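Local atomic coordinates of beta-ketoacyl-[acyl-carrier-protein] synthase FabY (Pseudomonas aeruginosa, PDB entry 4CW4), a protein that catalyses the condensation of acetyl-CoA with malonyl-ACP to give acetoacetyl-ACP, the primer that initiates bacterial fatty acid biosynthesis. Residues A66-P71 and E78-E83; A87-R92 and Q172-F177. One frame throughout, in Å; residues are numbered along the deposited sequence.

Following the chain from its N terminus, interaction 1 comes first: the loop 66-71, between strands 63-65 and 71-72, is met seven residues on by 78-83, on helix 74-87, so the contact closes a short local loop. That same helix ends just before the second contact. Its last residue, A87, begins the segment 87-92, which runs into strand 91-93 and is joined in interaction 2 by 172-177, the loop after strand 169-171. Interaction 2 therefore closes a far longer excursion, rich in strand and without helix. The two contacts follow in series, neither nested nor crossed, with centres about 18 Å apart, and helix 74-87 reaches from one to the other.

Interaction 1: residues A66-P71 and E78-E83; sequences AEDGTP and ERRYAE. With SO4 (sulfate ion), chain B.
Oxygen O2 of a sulfate ion is gripped from both segments: the hydroxyl of Y81 donates to it over 2.8 Å from OH to O2, and the backbone N of E67 does so over 3.2 Å from N to O2, almost straight at 173°. R80 holds two further oxygens of the anion with neighbouring N-H groups, its NE going to sulfate O3 at 3.0 Å and its NH2 to sulfate O1 at 3.2 Å. This is the two-pronged arginine grip on an oxyanion, and the extended chain of R80, with CG anti to the backbone N (chi1 -168°), carries the guanidinium out from the helix to make it. The second N-H of R80 NH2 turns to the loop and forms a salt bridge, 3.1 Å from NH2 to OD2 of D68. OD2 of D68 lies near the guanidinium plane of R80, whereas NH2 meets that oxygen from above the carboxylate plane, the two groups being turned 57° apart. D68 is poorly ordered, so this bridge is probably the looser part of the assembly. The methyl of A66 lies over one face of the R80 guanidinium, near its rim, and A66 CB also packs 3.3 Å from Y81 OH. L72 touches A66, R80 and Y81, while Y81 reaches L56 and V57 as well. R84, one turn further along the helix, gives the sulfate another N-H through NH1. The sulfate probably came from the crystallisation liquor, and the contact lies away from the active-site residues. A66-G69 form a type I beta turn, whose second residue offers its N-H to the anion; with arginines and a tyrosine from the helix, this makes a surface oxyanion site between a beta turn and a helix.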
ATOM      1  N   ALA A  66     -13.945 -37.150  21.735  1.00 46.74           N
ATOM      2  CA  ALA A  66     -15.063 -36.263  22.029  1.00 48.88           C
ATOM      3  C   ALA A  66     -14.840 -35.615  23.389  1.00 51.52           C
ATOM      4  O   ALA A  66     -13.864 -35.919  24.081  1.00 51.04           O
ATOM      5  CB  ALA A  66     -16.374 -37.033  22.020  1.00 48.75           C
ATOM      6  N   GLU A  67     -15.746 -34.722  23.772  1.00 54.41           N
ATOM      7  CA  GLU A  67     -15.693 -34.110  25.092  1.00 57.40           C
ATOM      8  C   GLU A  67     -15.710 -35.192  26.171  1.00 58.48           C
ATOM      9  O   GLU A  67     -15.133 -35.019  27.243  1.00 58.82           O
ATOM     10  CB  GLU A  67     -16.870 -33.147  25.284  1.00 59.25           C
ATOM     11  CG  GLU A  67     -16.957 -32.525  26.679  1.00 60.80           C
ATOM     12  CD  GLU A  67     -15.720 -31.723  27.041  1.00 61.89           C
ATOM     13  OE1 GLU A  67     -15.005 -31.286  26.115  1.00 62.30           O
ATOM     14  OE2 GLU A  67     -15.464 -31.528  28.251  1.00 62.32           O
ATOM     15  N   ASP A  68     -16.362 -36.314  25.868  1.00 59.23           N
ATOM     16  CA  ASP A  68     -16.486 -37.429  26.806  1.00 59.77           C
ATOM     17  C   ASP A  68     -15.190 -38.219  26.960  1.00 58.67           C
ATOM     18  O   ASP A  68     -15.042 -38.989  27.910  1.00 59.03           O
ATOM     19  CB  ASP A  68     -17.572 -38.401  26.335  1.00 61.34           C
ATOM     20  CG  ASP A  68     -18.857 -37.703  25.944  1.00 62.76           C
ATOM     21  OD1 ASP A  68     -19.126 -36.597  26.464  1.00 63.48           O
ATOM     22  OD2 ASP A  68     -19.602 -38.266  25.113  1.00 63.08           O
ATOM     23  N   GLY A  69     -14.266 -38.041  26.023  1.00 57.03           N
ATOM     24  CA  GLY A  69     -13.081 -38.877  25.948  1.00 55.64           C
ATOM     25  C   GLY A  69     -13.294 -40.032  24.983  1.00 54.33           C
ATOM     26  O   GLY A  69     -12.355 -40.754  24.643  1.00 53.99           O
ATOM     27  N   THR A  70     -14.540 -40.198  24.542  1.00 53.27           N
ATOM     28  CA  THR A  70     -14.906 -41.225  23.572  1.00 51.90           C
ATOM     29  C   THR A  70     -14.048 -41.143  22.307  1.00 49.33           C
ATOM     30  O   THR A  70     -14.050 -40.117  21.626  1.00 49.07           O
ATOM     31  CB  THR A  70     -16.382 -41.064  23.148  1.00 52.88           C
ATOM     32  OG1 THR A  70     -17.220 -41.060  24.310  1.00 53.58           O
ATOM     33  CG2 THR A  70     -16.812 -42.186  22.202  1.00 52.94           C
ATOM     34  N   PRO A  71     -13.317 -42.224  21.977  1.00 46.93           N
ATOM     35  CA  PRO A  71     -12.572 -42.182  20.715  1.00 45.19           C
ATOM     36  C   PRO A  71     -13.502 -42.153  19.508  1.00 42.97           C
ATOM     37  O   PRO A  71     -14.527 -42.847  19.494  1.00 42.43           O
ATOM     38  CB  PRO A  71     -11.755 -43.478  20.739  1.00 46.00           C
ATOM     39  CG  PRO A  71     -12.480 -44.375  21.663  1.00 46.15           C
ATOM     40  CD  PRO A  71     -13.084 -43.484  22.706  1.00 46.58           C
ATOM     41  N   GLU A  78     -17.897 -37.128  11.228  1.00 21.09           N
ATOM     42  CA  GLU A  78     -18.842 -36.595  10.263  1.00 20.16           C
ATOM     43  C   GLU A  78     -20.268 -36.728  10.776  1.00 19.09           C
ATOM     44  O   GLU A  78     -21.031 -35.782  10.724  1.00 18.84           O
ATOM     45  CB  GLU A  78     -18.707 -37.284   8.915  1.00 20.06           C
ATOM     46  CG  GLU A  78     -19.720 -36.820   7.896  1.00 20.59           C
ATOM     47  CD  GLU A  78     -19.612 -37.566   6.589  1.00 21.72           C
ATOM     48  OE1 GLU A  78     -19.359 -38.790   6.589  1.00 23.27           O
ATOM     49  OE2 GLU A  78     -19.808 -36.933   5.555  1.00 22.43           O
ATOM     50  N   ARG A  79     -20.631 -37.911  11.267  1.00 18.75           N
ATOM     51  CA  ARG A  79     -21.961 -38.110  11.815  1.00 19.69           C
ATOM     52  C   ARG A  79     -22.248 -37.123  12.947  1.00 18.64           C
ATOM     53  O   ARG A  79     -23.288 -36.464  12.968  1.00 20.40           O
ATOM     54  CB  ARG A  79     -22.088 -39.551  12.334  1.00 20.39           C
ATOM     55  CG  ARG A  79     -23.211 -39.770  13.336  1.00 39.34           C
ATOM     56  CD  ARG A  79     -23.012 -41.072  14.068  1.00 42.63           C
ATOM     57  NE  ARG A  79     -22.975 -40.848  15.514  1.00 70.26           N
ATOM     58  CZ  ARG A  79     -21.868 -40.679  16.236  1.00 59.48           C
ATOM     59  NH1 ARG A  79     -20.669 -40.697  15.664  1.00 29.04           N
ATOM     60  NH2 ARG A  79     -21.964 -40.491  17.547  1.00 67.47           N
ATOM     61  N   ARG A  80     -21.317 -37.030  13.882  1.00 18.52           N
ATOM     62  CA  ARG A  80     -21.531 -36.312  15.127  1.00 20.29           C
ATOM     63  C   ARG A  80     -21.379 -34.792  15.019  1.00 20.60           C
ATOM     64  O   ARG A  80     -22.095 -34.056  15.698  1.00 21.96           O
ATOM     65  CB  ARG A  80     -20.551 -36.845  16.166  1.00 23.86           C
ATOM     66  CG  ARG A  80     -20.812 -36.415  17.589  1.00 26.23           C
ATOM     67  CD  ARG A  80     -20.109 -37.368  18.532  1.00 28.25           C
ATOM     68  NE  ARG A  80     -20.165 -36.925  19.920  1.00 30.88           N
ATOM     69  CZ  ARG A  80     -20.042 -37.733  20.968  1.00 32.27           C
ATOM     70  NH1 ARG A  80     -19.872 -39.040  20.798  1.00 33.04           N
ATOM     71  NH2 ARG A  80     -20.105 -37.233  22.193  1.00 32.85           N
ATOM     72  N   TYR A  81     -20.457 -34.335  14.177  1.00 19.10           N
ATOM     73  CA  TYR A  81     -20.074 -32.925  14.173  1.00 18.05           C
ATOM     74  C   TYR A  81     -20.318 -32.179  12.861  1.00 16.26           C
ATOM     75  O   TYR A  81     -20.167 -30.967  12.835  1.00 16.18           O
ATOM     76  CB  TYR A  81     -18.587 -32.764  14.538  1.00 19.73           C
ATOM     77  CG  TYR A  81     -18.214 -33.325  15.891  1.00 21.64           C
ATOM     78  CD1 TYR A  81     -18.358 -32.568  17.040  1.00 22.71           C
ATOM     79  CD2 TYR A  81     -17.717 -34.613  16.019  1.00 22.74           C
ATOM     80  CE1 TYR A  81     -18.021 -33.090  18.294  1.00 24.33           C
ATOM     81  CE2 TYR A  81     -17.380 -35.129  17.245  1.00 24.29           C
ATOM     82  CZ  TYR A  81     -17.539 -34.368  18.380  1.00 25.04           C
ATOM     83  OH  TYR A  81     -17.198 -34.893  19.602  1.00 26.55           O
ATOM     84  N   ALA A  82     -20.690 -32.866  11.779  1.00 15.68           N
ATOM     85  CA  ALA A  82     -20.785 -32.166  10.482  1.00 14.55           C
ATOM     86  C   ALA A  82     -21.720 -30.954  10.549  1.00 14.77           C
ATOM     87  O   ALA A  82     -21.390 -29.882  10.051  1.00 14.97           O
ATOM     88  CB  ALA A  82     -21.208 -33.082   9.380  1.00 15.49           C
ATOM     89  N   GLU A  83     -22.884 -31.115  11.166  1.00 15.94           N
ATOM     90  CA  GLU A  83     -23.827 -30.014  11.241  1.00 18.21           C
ATOM     91  C   GLU A  83     -23.199 -28.791  11.936  1.00 16.68           C
ATOM     92  O   GLU A  83     -23.317 -27.669  11.460  1.00 16.24           O
ATOM     93  CB  GLU A  83     -25.104 -30.464  11.965  1.00 21.62           C
ATOM     94  CG  GLU A  83     -26.186 -29.395  12.031  1.00 26.93           C
ATOM     95  CD  GLU A  83     -27.436 -29.805  12.808  1.00 31.66           C
ATOM     96  OE1 GLU A  83     -27.569 -30.979  13.230  1.00 33.71           O
ATOM     97  OE2 GLU A  83     -28.300 -28.926  13.002  1.00 33.22           O
TER
HETATM   98  S   SO4 B1635     -19.615 -33.456  21.831  1.00 49.36           S
HETATM   99  O1  SO4 B1635     -20.260 -34.127  22.959  1.00 49.34           O
HETATM  100  O2  SO4 B1635     -18.171 -33.674  21.902  1.00 49.28           O
HETATM  101  O3  SO4 B1635     -20.137 -34.000  20.576  1.00 49.04           O
HETATM  102  O4  SO4 B1635     -19.885 -32.021  21.909  1.00 49.28           O

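Interaction 2: residues A87-R92 and Q172-F177; sequences ASTLVR and QLPTGF
R92 and Q172 cross with their flat ends nearly parallel, the guanidinium and amide planes only 2° apart, and CB of Q172 lies over one face of the guanidinium. The R92 side chain leaves with CG between the backbone N and the carbonyl carbon (chi1 56°), then runs extended to NE and turns its charged edge to the loop 172-177. There R92 NH1 donates to Q172 O and R92 NH2 to L173 O, both over 2.9 Å. Both oxygens lie near the guanidinium plane, but each donor stands above the plane of the carbonyl it meets. NH1 also bonds L90 O, while R92 NH2 reaches OG1 of T175 at 3.0 Å, tilted from the plane. The carbonyl O of S88 sits over the centre of the opposite face and accepts from T175 N at 3.1 Å. CG2 of T89 packs 3.9 Å from CB of P174, which opens the type II turn 174-177. E95 forms a salt bridge with R92 NE, bonds T175 OG1, and uses its backbone N for Q172 OE1. Within the ketosynthase region, this contact follows directly on from the two-stranded antiparallel pairing of 91-93 with 169-171. Thus one buried arginine satisfies three main-chain carbonyls and a hydroxyl, its rotation fixed from several directions; E95 probably balances its charge and links strand 91-93 to the loop, and the S88-T175 bond ties in the end of helix 74-87.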
ATOM      1  N   ALA A  87     -22.174 -25.146  10.186  1.00 13.80           N
ATOM      2  CA  ALA A  87     -22.790 -23.933  10.691  1.00 14.96           C
ATOM      3  C   ALA A  87     -21.768 -22.904  11.183  1.00 14.17           C
ATOM      4  O   ALA A  87     -22.087 -21.721  11.284  1.00 15.48           O
ATOM      5  CB  ALA A  87     -23.792 -24.264  11.808  1.00 16.22           C
ATOM      6  N   SER A  88     -20.564 -23.363  11.510  1.00 13.02           N
ATOM      7  CA  SER A  88     -19.514 -22.528  12.097  1.00 12.50           C
ATOM      8  C   SER A  88     -18.334 -22.271  11.138  1.00 11.02           C
ATOM      9  O   SER A  88     -17.229 -21.908  11.562  1.00 11.14           O
ATOM     10  CB  SER A  88     -18.997 -23.159  13.377  1.00 14.78           C
ATOM     11  OG  SER A  88     -19.992 -23.134  14.382  1.00 18.06           O
ATOM     12  N   THR A  89     -18.607 -22.448   9.854  1.00 10.84           N
ATOM     13  CA  THR A  89     -17.690 -22.109   8.790  1.00 10.17           C
ATOM     14  C   THR A  89     -18.448 -21.302   7.734  1.00  9.76           C
ATOM     15  O   THR A  89     -19.675 -21.218   7.771  1.00 10.43           O
ATOM     16  CB  THR A  89     -17.087 -23.372   8.138  1.00 10.36           C
ATOM     17  OG1 THR A  89     -18.129 -24.297   7.820  1.00 10.47           O
ATOM     18  CG2 THR A  89     -16.065 -24.020   9.063  1.00 10.55           C
ATOM     19  N   LEU A  90     -17.697 -20.718   6.800  1.00  8.97           N
ATOM     20  CA  LEU A  90     -18.228 -19.957   5.670  1.00  9.19           C
ATOM     21  C   LEU A  90     -18.885 -18.654   6.120  1.00  8.84           C
ATOM     22  O   LEU A  90     -18.805 -18.273   7.301  1.00 10.06           O
ATOM     23  CB  LEU A  90     -19.154 -20.812   4.800  1.00  9.37           C
ATOM     24  CG  LEU A  90     -18.542 -22.108   4.245  1.00 10.42           C
ATOM     25  CD1 LEU A  90     -19.484 -22.717   3.241  1.00 11.26           C
ATOM     26  CD2 LEU A  90     -17.158 -21.888   3.620  1.00  9.73           C
ATOM     27  N   VAL A  91     -19.483 -17.940   5.179  1.00  8.86           N
ATOM     28  CA  VAL A  91     -20.239 -16.724   5.497  1.00  9.71           C
ATOM     29  C   VAL A  91     -21.372 -17.062   6.474  1.00  8.98           C
ATOM     30  O   VAL A  91     -22.096 -18.042   6.297  1.00  9.74           O
ATOM     31  CB  VAL A  91     -20.838 -16.088   4.221  1.00 10.31           C
ATOM     32  CG1 VAL A  91     -21.806 -14.960   4.561  1.00 10.47           C
ATOM     33  CG2 VAL A  91     -19.729 -15.609   3.321  1.00  9.97           C
ATOM     34  N   ARG A  92     -21.518 -16.252   7.523  1.00 10.13           N
ATOM     35  CA  ARG A  92     -22.554 -16.471   8.543  1.00  9.72           C
ATOM     36  C   ARG A  92     -22.700 -15.227   9.406  1.00  9.49           C
ATOM     37  O   ARG A  92     -21.935 -14.274   9.239  1.00 10.10           O
ATOM     38  CB  ARG A  92     -22.196 -17.689   9.409  1.00  9.79           C
ATOM     39  CG  ARG A  92     -20.834 -17.614  10.095  1.00 10.28           C
ATOM     40  CD  ARG A  92     -20.361 -19.014  10.510  1.00 10.62           C
ATOM     41  NE  ARG A  92     -19.221 -18.961  11.427  1.00 10.32           N
ATOM     42  CZ  ARG A  92     -17.951 -18.812  11.068  1.00 10.69           C
ATOM     43  NH1 ARG A  92     -17.600 -18.751   9.784  1.00 10.83           N
ATOM     44  NH2 ARG A  92     -17.018 -18.745  12.004  1.00  9.55           N
ATOM     45  N   GLN A 172     -15.926 -15.422   8.267  1.00 10.32           N
ATOM     46  CA  GLN A 172     -15.139 -15.538   9.499  1.00 10.62           C
ATOM     47  C   GLN A 172     -14.362 -16.831   9.527  1.00 10.79           C
ATOM     48  O   GLN A 172     -14.890 -17.864   9.106  1.00 10.06           O
ATOM     49  CB  GLN A 172     -16.098 -15.514  10.696  1.00  9.62           C
ATOM     50  CG  GLN A 172     -16.832 -14.185  10.856  1.00 10.24           C
ATOM     51  CD  GLN A 172     -18.139 -14.336  11.594  1.00 10.07           C
ATOM     52  OE1 GLN A 172     -18.175 -14.329  12.825  1.00 11.28           O
ATOM     53  NE2 GLN A 172     -19.227 -14.464  10.850  1.00 11.19           N
ATOM     54  N   LEU A 173     -13.129 -16.804  10.027  1.00  9.40           N
ATOM     55  CA  LEU A 173     -12.415 -18.056  10.255  1.00 10.35           C
ATOM     56  C   LEU A 173     -13.268 -19.038  11.050  1.00  9.65           C
ATOM     57  O   LEU A 173     -14.129 -18.626  11.829  1.00 10.13           O
ATOM     58  CB  LEU A 173     -11.098 -17.816  11.002  1.00  9.88           C
ATOM     59  CG  LEU A 173     -10.028 -16.982  10.288  1.00 12.75           C
ATOM     60  CD1 LEU A 173      -8.680 -17.026  11.003  1.00 13.74           C
ATOM     61  CD2 LEU A 173      -9.869 -17.411   8.844  1.00 14.11           C
ATOM     62  N   PRO A 174     -13.040 -20.349  10.849  1.00 10.27           N
ATOM     63  CA  PRO A 174     -13.847 -21.335  11.574  1.00 10.28           C
ATOM     64  C   PRO A 174     -13.900 -21.081  13.090  1.00 11.88           C
ATOM     65  O   PRO A 174     -12.872 -20.834  13.734  1.00 12.09           O
ATOM     66  CB  PRO A 174     -13.152 -22.658  11.259  1.00 11.06           C
ATOM     67  CG  PRO A 174     -12.523 -22.427   9.903  1.00 10.06           C
ATOM     68  CD  PRO A 174     -12.048 -20.999   9.972  1.00 11.26           C
ATOM     69  N   THR A 175     -15.104 -21.151  13.648  1.00 11.52           N
ATOM     70  CA  THR A 175     -15.291 -20.792  15.052  1.00 11.18           C
ATOM     71  C   THR A 175     -14.442 -21.694  15.928  1.00 12.51           C
ATOM     72  O   THR A 175     -14.535 -22.930  15.843  1.00 13.57           O
ATOM     73  CB  THR A 175     -16.738 -20.927  15.455  1.00 12.15           C
ATOM     74  OG1 THR A 175     -17.557 -20.188  14.548  1.00 11.78           O
ATOM     75  CG2 THR A 175     -16.962 -20.439  16.896  1.00 13.23           C
ATOM     76  N   GLY A 176     -13.628 -21.069  16.774  1.00 12.41           N
ATOM     77  CA  GLY A 176     -12.763 -21.810  17.674  1.00 14.10           C
ATOM     78  C   GLY A 176     -11.301 -21.798  17.278  1.00 14.61           C
ATOM     79  O   GLY A 176     -10.428 -22.011  18.117  1.00 15.92           O
ATOM     80  N   PHE A 177     -11.033 -21.532  16.004  1.00 14.15           N
ATOM     81  CA  PHE A 177      -9.672 -21.417  15.522  1.00 15.09           C
ATOM     82  C   PHE A 177      -9.163 -20.015  15.799  1.00 16.58           C
ATOM     83  O   PHE A 177      -9.779 -19.034  15.381  1.00 19.02           O
ATOM     84  CB  PHE A 177      -9.629 -21.702  14.021  1.00 13.80           C
ATOM     85  CG  PHE A 177      -8.244 -21.680  13.441  1.00 14.40           C
ATOM     86  CD1 PHE A 177      -7.284 -22.592  13.840  1.00 15.23           C
ATOM     87  CD2 PHE A 177      -7.895 -20.729  12.509  1.00 15.56           C
ATOM     88  CE1 PHE A 177      -6.004 -22.577  13.284  1.00 16.36           C
ATOM     89  CE2 PHE A 177      -6.627 -20.696  11.962  1.00 16.49           C
ATOM     90  CZ  PHE A 177      -5.687 -21.611  12.349  1.00 17.04           C
TER
HETATM   91  O   HOH W   1     -20.894 -20.657  15.335  1.00 18.44           O